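Long-range contacts in kinesin-like protein KIF19 (Mus musculus, PDB 5GSZ), which moves along microtubules toward their plus ends and depolymerizes them at ciliary tips, so regulating the length of motile cilia: residues L115-V125 against I195-N203; G244-A252 against L303-L311. All coordinates share one frame; numbering follows the deposited sequence.

Contact 1 (L115-V125 against I195-N203); sequences LGTDHEPGIYV and IMQLLMKGN
Leu115 and Leu199 have their CA atoms 7.5 Å apart, and Val125 and Met196 theirs 6.6 Å, where the loop after helix 110-114 and the first turn of helix 123-136 lie beside helix 192-203. The loop leaves the helix at Gly116, which has positive phi, and the hydrogen bond from Gly122 N to Leu115 O draws its two ends together. Leu115 carries much of the packing. With its CG anti to the backbone N (chi1 172°), it presents both methyls to the helix. Leu115 CD1 lies 3.9 Å from Leu199 CB, the two side chains passing in opposite directions, and Leu115 CD2 meets Met200 SD at 3.5 Å, these two side chains crossing at about a right angle. CD2 also lies near Asn203 ND2. Met196 bends at chi2 (61°), which brings SD beside both Leu115 and Val125. Met196 CE ends 3.5 Å from Thr117 C, against the loop backbone. Val125 touches Met196 SD through CG1, at 3.9 Å. Leu199 CD1 meets Tyr124 CD2 obliquely at 3.8 Å. No hydrogen bond joins the segments. The amide oxygen of Asn203 is held by Tyr150 and Arg206, and its side chain touches Thr111 of the P-loop region. This is apolar packing of the kinesin motor domain, close to the nucleotide site. It joins the chain following the P-loop helix to the helix that, in kinesins, leads into switch I.

Contact 2 (G244-A252 against L303-L311); sequences GRLFMIDLA and LTRLLKDSL
In the kinesin motor domain strand 242-250 runs into the DLAG sequence of switch II, and helix 302-307 with the turn after it covers one face. The axes of segments 244-250 and 303-307 come within 11.6 Å and run nearly antiparallel, at 157°. Phe247 CG lies anti to the carbonyl carbon (chi1 -80°), which carries the ring to the helix side, where Leu307 CD2 sits over one face, 3.5 Å from the ring centroid, as a CH-pi contact. Leu306 CD2 approaches Phe247 CE1 obliquely at 3.7 Å. Ser310 OG lies at the ring edge, 3.3 Å from Phe247 CE2. Phe247 CZ lies over the guanidinium face of Arg245. Arg245 NH2 hydrogen-bonds to Gln225 OE1 and to Ile179 O. Ile249 CD1 and Leu307 CD1 meet tip to tip at 3.8 Å. The side chains of Leu251 and Leu303 cross at about a right angle, their CD2 atoms 4.0 Å apart. Replacing Phe247 by an alanine is likely to open a gap between strand and helix and leave the Leu307 methyl without its aromatic face. No hydrogen bond joins the two segments; the contact between them is mostly apolar packing, with Ser310 and Arg245 at one end.

The two contacts are centred about 19 Å apart in the one motor domain and follow each other in series: contact 1 closes before contact 2 opens. They lie on opposite sides of the central mixed sheet and meet through strand 242-250. Phe247 and Ile249 face contact 2, while Met248 and Asp250 face helix 123-136 of contact 1. Tyr124 CE1 packs on Met248 CB at 3.6 Å. Asp250 hydrogen-bonds to Thr111 and forms a salt bridge with Arg206, which ties this segment to the nucleotide region flanked by contact 1. As in other kinesins, helix 302-307 probably belongs to the microtubule-binding side. The strand would then lie between the microtubule-binding side and the nucleotide side.

Contact 1 (L115-V125 against I195-N203)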
ATOM      1  N   LEU A 115      -3.627   1.242   8.658  1.00 44.36           N
ATOM      2  CA  LEU A 115      -4.549   1.856   9.610  1.00 43.57           C
ATOM      3  C   LEU A 115      -4.149   1.613  11.067  1.00 42.71           C
ATOM      4  O   LEU A 115      -4.218   2.530  11.887  1.00 45.63           O
ATOM      5  CB  LEU A 115      -5.963   1.337   9.368  1.00 39.97           C
ATOM      6  CG  LEU A 115      -6.963   1.755  10.429  1.00 46.97           C
ATOM      7  CD1 LEU A 115      -7.263   3.213  10.212  1.00 48.16           C
ATOM      8  CD2 LEU A 115      -8.243   0.970  10.311  1.00 48.08           C
ATOM      9  N   GLY A 116      -3.723   0.393  11.402  1.00 45.38           N
ATOM     10  CA  GLY A 116      -3.444   0.036  12.782  1.00 45.07           C
ATOM     11  C   GLY A 116      -4.716  -0.057  13.601  1.00 43.24           C
ATOM     12  O   GLY A 116      -5.807  -0.319  13.090  1.00 45.20           O
ATOM     13  N   THR A 117      -4.568   0.184  14.895  1.00 47.60           N
ATOM     14  CA  THR A 117      -5.680   0.157  15.836  1.00 50.39           C
ATOM     15  C   THR A 117      -5.626   1.397  16.712  1.00 58.27           C
ATOM     16  O   THR A 117      -4.628   2.130  16.736  1.00 56.27           O
ATOM     17  CB  THR A 117      -5.648  -1.084  16.736  1.00 46.25           C
ATOM     18  OG1 THR A 117      -4.466  -1.051  17.552  1.00 49.04           O
ATOM     19  CG2 THR A 117      -5.657  -2.346  15.914  1.00 41.92           C
ATOM     20  N   ASP A 118      -6.716   1.609  17.455  1.00 59.39           N
ATOM     21  CA  ASP A 118      -6.737   2.662  18.464  1.00 57.57           C
ATOM     22  C   ASP A 118      -5.518   2.583  19.370  1.00 56.04           C
ATOM     23  O   ASP A 118      -4.785   3.562  19.526  1.00 61.35           O
ATOM     24  CB  ASP A 118      -8.018   2.568  19.282  1.00 65.31           C
ATOM     25  CG  ASP A 118      -9.100   3.483  18.762  1.00 79.21           C
ATOM     26  OD1 ASP A 118      -8.752   4.603  18.318  1.00 83.61           O
ATOM     27  OD2 ASP A 118     -10.286   3.077  18.778  1.00 89.56           O
ATOM     28  N   HIS A 119      -5.269   1.420  19.964  1.00 56.08           N
ATOM     29  CA  HIS A 119      -4.121   1.312  20.857  1.00 58.16           C
ATOM     30  C   HIS A 119      -2.802   1.343  20.088  1.00 58.73           C
ATOM     31  O   HIS A 119      -1.780   1.741  20.657  1.00 58.01           O
ATOM     32  CB  HIS A 119      -4.223   0.042  21.716  1.00 53.63           C
ATOM     33  N   GLU A 120      -2.795   0.959  18.798  1.00 58.28           N
ATOM     34  CA  GLU A 120      -1.550   0.821  18.026  1.00 57.75           C
ATOM     35  C   GLU A 120      -1.716   1.333  16.600  1.00 55.80           C
ATOM     36  O   GLU A 120      -1.776   0.556  15.636  1.00 50.98           O
ATOM     37  CB  GLU A 120      -1.061  -0.633  18.021  1.00 53.82           C
ATOM     38  CG  GLU A 120      -0.368  -1.058  19.306  1.00 58.09           C
ATOM     39  CD  GLU A 120       1.089  -0.581  19.405  1.00 73.08           C
ATOM     40  OE1 GLU A 120       1.518   0.201  18.536  1.00 72.21           O
ATOM     41  OE2 GLU A 120       1.781  -0.998  20.360  1.00 89.06           O
ATOM     42  N   PRO A 121      -1.754   2.651  16.431  1.00 55.32           N
ATOM     43  CA  PRO A 121      -2.060   3.230  15.113  1.00 54.68           C
ATOM     44  C   PRO A 121      -0.983   2.945  14.082  1.00 51.36           C
ATOM     45  O   PRO A 121       0.178   2.687  14.403  1.00 52.98           O
ATOM     46  CB  PRO A 121      -2.144   4.732  15.407  1.00 56.18           C
ATOM     47  CG  PRO A 121      -2.360   4.827  16.886  1.00 52.78           C
ATOM     48  CD  PRO A 121      -1.617   3.681  17.465  1.00 54.26           C
ATOM     49  N   GLY A 122      -1.375   3.035  12.815  1.00 48.73           N
ATOM     50  CA  GLY A 122      -0.438   2.733  11.747  1.00 47.47           C
ATOM     51  C   GLY A 122       0.123   3.901  10.955  1.00 45.40           C
ATOM     52  O   GLY A 122       0.345   4.996  11.483  1.00 43.25           O
ATOM     53  N   ILE A 123       0.349   3.654   9.664  1.00 42.28           N
ATOM     54  CA  ILE A 123       1.094   4.579   8.816  1.00 44.24           C
ATOM     55  C   ILE A 123       0.296   5.852   8.538  1.00 46.48           C
ATOM     56  O   ILE A 123       0.863   6.950   8.521  1.00 45.71           O
ATOM     57  CB  ILE A 123       1.500   3.887   7.501  1.00 42.09           C
ATOM     58  CG1 ILE A 123       2.572   2.836   7.748  1.00 43.42           C
ATOM     59  CG2 ILE A 123       1.987   4.921   6.472  1.00 42.83           C
ATOM     60  CD1 ILE A 123       3.807   3.391   8.398  1.00 46.93           C
ATOM     61  N   TYR A 124      -1.009   5.725   8.265  1.00 40.09           N
ATOM     62  CA  TYR A 124      -1.864   6.873   7.973  1.00 41.27           C
ATOM     63  C   TYR A 124      -1.667   8.004   8.969  1.00 42.81           C
ATOM     64  O   TYR A 124      -1.138   9.059   8.614  1.00 43.86           O
ATOM     65  CB  TYR A 124      -3.354   6.503   7.976  1.00 40.36           C
ATOM     66  CG  TYR A 124      -3.820   5.536   6.901  1.00 42.67           C
ATOM     67  CD1 TYR A 124      -3.144   5.395   5.693  1.00 47.48           C
ATOM     68  CD2 TYR A 124      -4.950   4.763   7.104  1.00 38.46           C
ATOM     69  CE1 TYR A 124      -3.606   4.496   4.713  1.00 47.53           C
ATOM     70  CE2 TYR A 124      -5.406   3.893   6.158  1.00 42.24           C
ATOM     71  CZ  TYR A 124      -4.742   3.749   4.963  1.00 42.57           C
ATOM     72  OH  TYR A 124      -5.238   2.862   4.030  1.00 41.02           O
ATOM     73  N   VAL A 125      -2.070   7.784  10.220  1.00 39.91           N
ATOM     74  CA  VAL A 125      -2.071   8.874  11.187  1.00 41.92           C
ATOM     75  C   VAL A 125      -0.646   9.309  11.519  1.00 43.32           C
ATOM     76  O   VAL A 125      -0.386  10.498  11.718  1.00 52.29           O
ATOM     77  CB  VAL A 125      -2.881   8.499  12.453  1.00 47.38           C
ATOM     78  CG1 VAL A 125      -4.287   8.035  12.105  1.00 53.10           C
ATOM     79  CG2 VAL A 125      -2.198   7.430  13.245  1.00 49.48           C
ATOM     80  N   ILE A 195      -8.930  12.261  12.910  1.00 61.62           N
ATOM     81  CA  ILE A 195      -8.540  11.520  11.711  1.00 60.42           C
ATOM     82  C   ILE A 195      -8.739  10.029  11.921  1.00 60.09           C
ATOM     83  O   ILE A 195      -9.379   9.342  11.114  1.00 57.17           O
ATOM     84  CB  ILE A 195      -7.081  11.833  11.346  1.00 60.69           C
ATOM     85  CG1 ILE A 195      -6.940  13.304  10.931  1.00 64.04           C
ATOM     86  CG2 ILE A 195      -6.606  10.866  10.285  1.00 57.42           C
ATOM     87  CD1 ILE A 195      -5.543  13.870  11.101  1.00 56.52           C
ATOM     88  N   MET A 196      -8.208   9.515  13.034  1.00 63.17           N
ATOM     89  CA  MET A 196      -8.268   8.085  13.325  1.00 61.90           C
ATOM     90  C   MET A 196      -9.710   7.590  13.423  1.00 59.79           C
ATOM     91  O   MET A 196     -10.034   6.498  12.940  1.00 58.98           O
ATOM     92  CB  MET A 196      -7.498   7.789  14.615  1.00 54.54           C
ATOM     93  CG  MET A 196      -7.434   6.326  14.963  1.00 59.15           C
ATOM     94  SD  MET A 196      -6.607   5.383  13.669  1.00 72.68           S
ATOM     95  CE  MET A 196      -6.722   3.727  14.345  1.00 60.73           C
ATOM     96  N   GLN A 197     -10.595   8.378  14.043  1.00 59.24           N
ATOM     97  CA  GLN A 197     -11.998   7.988  14.083  1.00 57.57           C
ATOM     98  C   GLN A 197     -12.610   8.036  12.688  1.00 58.57           C
ATOM     99  O   GLN A 197     -13.365   7.131  12.306  1.00 53.84           O
ATOM    100  CB  GLN A 197     -12.768   8.872  15.065  1.00 58.38           C
ATOM    101  N   LEU A 198     -12.269   9.070  11.905  1.00 57.09           N
ATOM    102  CA  LEU A 198     -12.715   9.143  10.518  1.00 55.34           C
ATOM    103  C   LEU A 198     -12.332   7.884   9.760  1.00 56.99           C
ATOM    104  O   LEU A 198     -13.181   7.225   9.147  1.00 53.32           O
ATOM    105  CB  LEU A 198     -12.105  10.357   9.824  1.00 56.28           C
ATOM    106  CG  LEU A 198     -12.811  11.683  10.035  1.00 63.93           C
ATOM    107  CD1 LEU A 198     -12.057  12.816   9.372  1.00 64.45           C
ATOM    108  CD2 LEU A 198     -14.203  11.594   9.492  1.00 55.89           C
ATOM    109  N   LEU A 199     -11.039   7.541   9.802  1.00 56.93           N
ATOM    110  CA  LEU A 199     -10.508   6.429   9.024  1.00 51.78           C
ATOM    111  C   LEU A 199     -10.986   5.085   9.545  1.00 52.64           C
ATOM    112  O   LEU A 199     -11.144   4.151   8.755  1.00 46.57           O
ATOM    113  CB  LEU A 199      -8.986   6.485   9.017  1.00 47.40           C
ATOM    114  CG  LEU A 199      -8.454   7.751   8.363  1.00 49.19           C
ATOM    115  CD1 LEU A 199      -6.936   7.777   8.337  1.00 44.45           C
ATOM    116  CD2 LEU A 199      -9.051   7.888   6.974  1.00 43.99           C
ATOM    117  N   MET A 200     -11.214   4.964  10.859  1.00 56.15           N
ATOM    118  CA  MET A 200     -11.782   3.732  11.395  1.00 54.81           C
ATOM    119  C   MET A 200     -13.193   3.516  10.860  1.00 50.94           C
ATOM    120  O   MET A 200     -13.500   2.463  10.298  1.00 50.54           O
ATOM    121  CB  MET A 200     -11.784   3.758  12.922  1.00 57.22           C
ATOM    122  CG  MET A 200     -10.442   3.504  13.625  1.00 62.68           C
ATOM    123  SD  MET A 200      -9.662   1.891  13.400  1.00 76.87           S
ATOM    124  CE  MET A 200     -10.899   0.748  14.026  1.00 67.84           C
ATOM    125  N   LYS A 201     -14.059   4.518  11.000  1.00 54.58           N
ATOM    126  CA  LYS A 201     -15.440   4.384  10.536  1.00 54.99           C
ATOM    127  C   LYS A 201     -15.510   4.219   9.022  1.00 57.82           C
ATOM    128  O   LYS A 201     -16.316   3.419   8.514  1.00 53.44           O
ATOM    129  CB  LYS A 201     -16.265   5.598  10.975  1.00 54.60           C
ATOM    130  N   GLY A 202     -14.685   4.982   8.283  1.00 53.97           N
ATOM    131  CA  GLY A 202     -14.661   4.853   6.838  1.00 52.37           C
ATOM    132  C   GLY A 202     -14.199   3.484   6.382  1.00 55.00           C
ATOM    133  O   GLY A 202     -14.604   2.999   5.318  1.00 54.98           O
ATOM    134  N   ASN A 203     -13.346   2.843   7.180  1.00 49.34           N
ATOM    135  CA  ASN A 203     -12.902   1.495   6.878  1.00 47.93           C
ATOM    136  C   ASN A 203     -14.061   0.499   6.911  1.00 54.08           C
ATOM    137  O   ASN A 203     -14.065  -0.486   6.165  1.00 54.46           O
ATOM    138  CB  ASN A 203     -11.822   1.101   7.873  1.00 44.61           C
ATOM    139  CG  ASN A 203     -10.827   0.155   7.288  1.00 47.16           C
ATOM    140  OD1 ASN A 203     -10.445   0.281   6.132  1.00 49.60           O
ATOM    141  ND2 ASN A 203     -10.410  -0.823   8.075  1.00 53.79           N
TER

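Contact 2 (G244-A252 against L303-L311)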
ATOM      1  N   GLY A 244       2.120  18.797  -3.977  1.00 52.27           N
ATOM      2  CA  GLY A 244       2.546  17.435  -3.726  1.00 48.27           C
ATOM      3  C   GLY A 244       1.359  16.537  -3.437  1.00 48.28           C
ATOM      4  O   GLY A 244       0.332  16.968  -2.930  1.00 50.02           O
ATOM      5  N   ARG A 245       1.499  15.269  -3.784  1.00 47.03           N
ATOM      6  CA  ARG A 245       0.385  14.346  -3.676  1.00 43.43           C
ATOM      7  C   ARG A 245       0.911  13.039  -3.100  1.00 45.12           C
ATOM      8  O   ARG A 245       1.744  12.376  -3.724  1.00 45.64           O
ATOM      9  CB  ARG A 245      -0.275  14.152  -5.032  1.00 46.85           C
ATOM     10  CG  ARG A 245      -1.743  13.873  -4.925  1.00 56.66           C
ATOM     11  CD  ARG A 245      -2.391  13.793  -6.286  1.00 61.25           C
ATOM     12  NE  ARG A 245      -3.792  13.415  -6.149  1.00 68.70           N
ATOM     13  CZ  ARG A 245      -4.548  12.993  -7.160  1.00 74.22           C
ATOM     14  NH1 ARG A 245      -4.016  12.896  -8.375  1.00 67.85           N
ATOM     15  NH2 ARG A 245      -5.824  12.649  -6.954  1.00 70.62           N
ATOM     16  N   LEU A 246       0.460  12.698  -1.892  1.00 42.60           N
ATOM     17  CA  LEU A 246       0.815  11.447  -1.240  1.00 41.15           C
ATOM     18  C   LEU A 246      -0.353  10.475  -1.361  1.00 39.60           C
ATOM     19  O   LEU A 246      -1.506  10.856  -1.155  1.00 38.96           O
ATOM     20  CB  LEU A 246       1.185  11.668   0.234  1.00 40.19           C
ATOM     21  CG  LEU A 246       1.333  10.371   1.054  1.00 43.22           C
ATOM     22  CD1 LEU A 246       2.472   9.479   0.538  1.00 40.24           C
ATOM     23  CD2 LEU A 246       1.482  10.632   2.535  1.00 40.30           C
ATOM     24  N   PHE A 247      -0.050   9.231  -1.721  1.00 39.23           N
ATOM     25  CA  PHE A 247      -1.036   8.163  -1.808  1.00 42.13           C
ATOM     26  C   PHE A 247      -0.657   7.055  -0.848  1.00 42.39           C
ATOM     27  O   PHE A 247       0.487   6.587  -0.869  1.00 42.46           O
ATOM     28  CB  PHE A 247      -1.125   7.579  -3.213  1.00 42.88           C
ATOM     29  CG  PHE A 247      -1.936   8.395  -4.158  1.00 46.66           C
ATOM     30  CD1 PHE A 247      -3.307   8.267  -4.195  1.00 46.75           C
ATOM     31  CD2 PHE A 247      -1.328   9.276  -5.032  1.00 49.29           C
ATOM     32  CE1 PHE A 247      -4.050   9.013  -5.083  1.00 53.67           C
ATOM     33  CE2 PHE A 247      -2.075  10.012  -5.916  1.00 49.18           C
ATOM     34  CZ  PHE A 247      -3.429   9.880  -5.940  1.00 49.19           C
ATOM     35  N   MET A 248      -1.616   6.629  -0.025  1.00 41.25           N
ATOM     36  CA  MET A 248      -1.381   5.585   0.972  1.00 44.63           C
ATOM     37  C   MET A 248      -2.419   4.491   0.769  1.00 42.84           C
ATOM     38  O   MET A 248      -3.616   4.705   0.999  1.00 42.31           O
ATOM     39  CB  MET A 248      -1.417   6.154   2.390  1.00 40.12           C
ATOM     40  CG  MET A 248      -0.185   6.994   2.685  1.00 44.27           C
ATOM     41  SD  MET A 248      -0.063   7.670   4.362  1.00 48.41           S
ATOM     42  CE  MET A 248      -1.380   8.879   4.335  1.00 41.95           C
ATOM     43  N   ILE A 249      -1.965   3.321   0.329  1.00 38.39           N
ATOM     44  CA  ILE A 249      -2.854   2.321  -0.237  1.00 36.97           C
ATOM     45  C   ILE A 249      -2.787   1.035   0.570  1.00 38.66           C
ATOM     46  O   ILE A 249      -1.699   0.510   0.836  1.00 36.73           O
ATOM     47  CB  ILE A 249      -2.534   2.068  -1.714  1.00 37.67           C
ATOM     48  CG1 ILE A 249      -2.714   3.382  -2.479  1.00 39.68           C
ATOM     49  CG2 ILE A 249      -3.444   0.962  -2.259  1.00 35.78           C
ATOM     50  CD1 ILE A 249      -2.016   3.414  -3.815  1.00 41.50           C
ATOM     51  N   ASP A 250      -3.971   0.551   0.963  1.00 40.91           N
ATOM     52  CA  ASP A 250      -4.204  -0.771   1.525  1.00 37.06           C
ATOM     53  C   ASP A 250      -4.765  -1.645   0.404  1.00 35.97           C
ATOM     54  O   ASP A 250      -5.958  -1.588   0.108  1.00 40.81           O
ATOM     55  CB  ASP A 250      -5.173  -0.668   2.694  1.00 38.47           C
ATOM     56  CG  ASP A 250      -5.337  -1.987   3.448  1.00 43.47           C
ATOM     57  OD1 ASP A 250      -4.486  -2.889   3.296  1.00 40.18           O
ATOM     58  OD2 ASP A 250      -6.325  -2.118   4.201  1.00 45.53           O
ATOM     59  N   LEU A 251      -3.912  -2.458  -0.210  1.00 35.05           N
ATOM     60  CA  LEU A 251      -4.285  -3.162  -1.431  1.00 39.68           C
ATOM     61  C   LEU A 251      -5.278  -4.289  -1.159  1.00 45.81           C
ATOM     62  O   LEU A 251      -5.547  -4.679  -0.018  1.00 48.31           O
ATOM     63  CB  LEU A 251      -3.064  -3.763  -2.126  1.00 34.67           C
ATOM     64  CG  LEU A 251      -2.096  -2.829  -2.831  1.00 37.00           C
ATOM     65  CD1 LEU A 251      -0.918  -3.584  -3.394  1.00 37.08           C
ATOM     66  CD2 LEU A 251      -2.830  -2.120  -3.924  1.00 42.19           C
ATOM     67  N   ALA A 252      -5.813  -4.829  -2.250  1.00 45.47           N
ATOM     68  CA  ALA A 252      -6.497  -6.103  -2.184  1.00 47.66           C
ATOM     69  C   ALA A 252      -5.491  -7.205  -1.856  1.00 44.45           C
ATOM     70  O   ALA A 252      -4.274  -7.028  -1.973  1.00 45.03           O
ATOM     71  CB  ALA A 252      -7.229  -6.385  -3.497  1.00 48.94           C
ATOM     72  N   LEU A 303      -7.266   2.003 -10.336  1.00 53.12           N
ATOM     73  CA  LEU A 303      -6.132   2.368  -9.498  1.00 45.97           C
ATOM     74  C   LEU A 303      -4.962   2.851 -10.333  1.00 46.98           C
ATOM     75  O   LEU A 303      -4.271   3.792  -9.933  1.00 52.54           O
ATOM     76  CB  LEU A 303      -5.730   1.197  -8.602  1.00 53.21           C
ATOM     77  CG  LEU A 303      -4.454   1.304  -7.758  1.00 50.69           C
ATOM     78  CD1 LEU A 303      -4.548   2.475  -6.814  1.00 49.96           C
ATOM     79  CD2 LEU A 303      -4.202   0.028  -6.964  1.00 45.40           C
ATOM     80  N   THR A 304      -4.746   2.259 -11.509  1.00 52.12           N
ATOM     81  CA  THR A 304      -3.689   2.745 -12.399  1.00 52.70           C
ATOM     82  C   THR A 304      -3.975   4.162 -12.878  1.00 50.37           C
ATOM     83  O   THR A 304      -3.090   5.032 -12.852  1.00 45.98           O
ATOM     84  CB  THR A 304      -3.529   1.823 -13.603  1.00 48.79           C
ATOM     85  OG1 THR A 304      -3.047   0.549 -13.173  1.00 53.32           O
ATOM     86  CG2 THR A 304      -2.546   2.423 -14.572  1.00 47.07           C
ATOM     87  N   ARG A 305      -5.203   4.402 -13.349  1.00 50.79           N
ATOM     88  CA  ARG A 305      -5.566   5.736 -13.819  1.00 55.70           C
ATOM     89  C   ARG A 305      -5.432   6.765 -12.701  1.00 53.60           C
ATOM     90  O   ARG A 305      -4.910   7.862 -12.921  1.00 56.44           O
ATOM     91  CB  ARG A 305      -6.988   5.729 -14.401  1.00 60.13           C
ATOM     92  CG  ARG A 305      -7.073   5.173 -15.841  1.00 62.26           C
ATOM     93  CD  ARG A 305      -8.401   4.442 -16.144  1.00 63.93           C
ATOM     94  NE  ARG A 305      -9.574   5.316 -16.144  1.00 69.19           N
ATOM     95  CZ  ARG A 305     -10.834   4.882 -16.139  1.00 76.04           C
ATOM     96  NH1 ARG A 305     -11.093   3.576 -16.125  1.00 72.36           N
ATOM     97  NH2 ARG A 305     -11.838   5.752 -16.131  1.00 78.67           N
ATOM     98  N   LEU A 306      -5.854   6.415 -11.480  1.00 56.86           N
ATOM     99  CA  LEU A 306      -5.727   7.359 -10.370  1.00 56.44           C
ATOM    100  C   LEU A 306      -4.267   7.691 -10.070  1.00 50.21           C
ATOM    101  O   LEU A 306      -3.951   8.828  -9.714  1.00 51.81           O
ATOM    102  CB  LEU A 306      -6.420   6.808  -9.122  1.00 53.96           C
ATOM    103  CG  LEU A 306      -6.122   7.564  -7.828  1.00 60.17           C
ATOM    104  CD1 LEU A 306      -6.720   8.947  -7.946  1.00 66.17           C
ATOM    105  CD2 LEU A 306      -6.672   6.878  -6.580  1.00 54.07           C
ATOM    106  N   LEU A 307      -3.366   6.732 -10.226  1.00 49.72           N
ATOM    107  CA  LEU A 307      -1.967   6.921  -9.886  1.00 53.84           C
ATOM    108  C   LEU A 307      -1.111   7.399 -11.057  1.00 59.89           C
ATOM    109  O   LEU A 307       0.100   7.550 -10.882  1.00 61.84           O
ATOM    110  CB  LEU A 307      -1.390   5.619  -9.320  1.00 51.56           C
ATOM    111  CG  LEU A 307      -1.966   5.156  -7.976  1.00 51.02           C
ATOM    112  CD1 LEU A 307      -1.194   3.986  -7.441  1.00 48.10           C
ATOM    113  CD2 LEU A 307      -1.962   6.277  -6.951  1.00 50.46           C
ATOM    114  N   LYS A 308      -1.718   7.678 -12.219  1.00 64.27           N
ATOM    115  CA  LYS A 308      -0.964   7.958 -13.442  1.00 60.97           C
ATOM    116  C   LYS A 308      -0.059   9.170 -13.287  1.00 66.97           C
ATOM    117  O   LYS A 308       1.159   9.073 -13.464  1.00 69.94           O
ATOM    118  CB  LYS A 308      -1.915   8.169 -14.618  1.00 61.06           C
ATOM    119  N   ASP A 309      -0.643  10.338 -12.995  1.00 68.34           N
ATOM    120  CA  ASP A 309       0.161  11.553 -12.916  1.00 67.76           C
ATOM    121  C   ASP A 309       1.218  11.446 -11.822  1.00 71.36           C
ATOM    122  O   ASP A 309       2.292  12.046 -11.932  1.00 73.41           O
ATOM    123  CB  ASP A 309      -0.740  12.770 -12.698  1.00 72.57           C
ATOM    124  N   SER A 310       0.942  10.669 -10.776  1.00 76.70           N
ATOM    125  CA  SER A 310       1.927  10.335  -9.754  1.00 67.89           C
ATOM    126  C   SER A 310       2.816   9.216 -10.277  1.00 76.35           C
ATOM    127  O   SER A 310       2.863   8.995 -11.492  1.00 80.23           O
ATOM    128  CB  SER A 310       1.231   9.917  -8.456  1.00 66.90           C
ATOM    129  OG  SER A 310       0.305  10.912  -8.039  1.00 65.93           O
ATOM    130  N   LEU A 311       3.508   8.505  -9.377  1.00 80.46           N
ATOM    131  CA  LEU A 311       4.372   7.375  -9.724  1.00 79.15           C
ATOM    132  C   LEU A 311       5.086   7.583 -11.061  1.00 90.39           C
ATOM    133  O   LEU A 311       4.765   6.924 -12.059  1.00 92.36           O
ATOM    134  CB  LEU A 311       3.564   6.072  -9.750  1.00 77.02           C
TER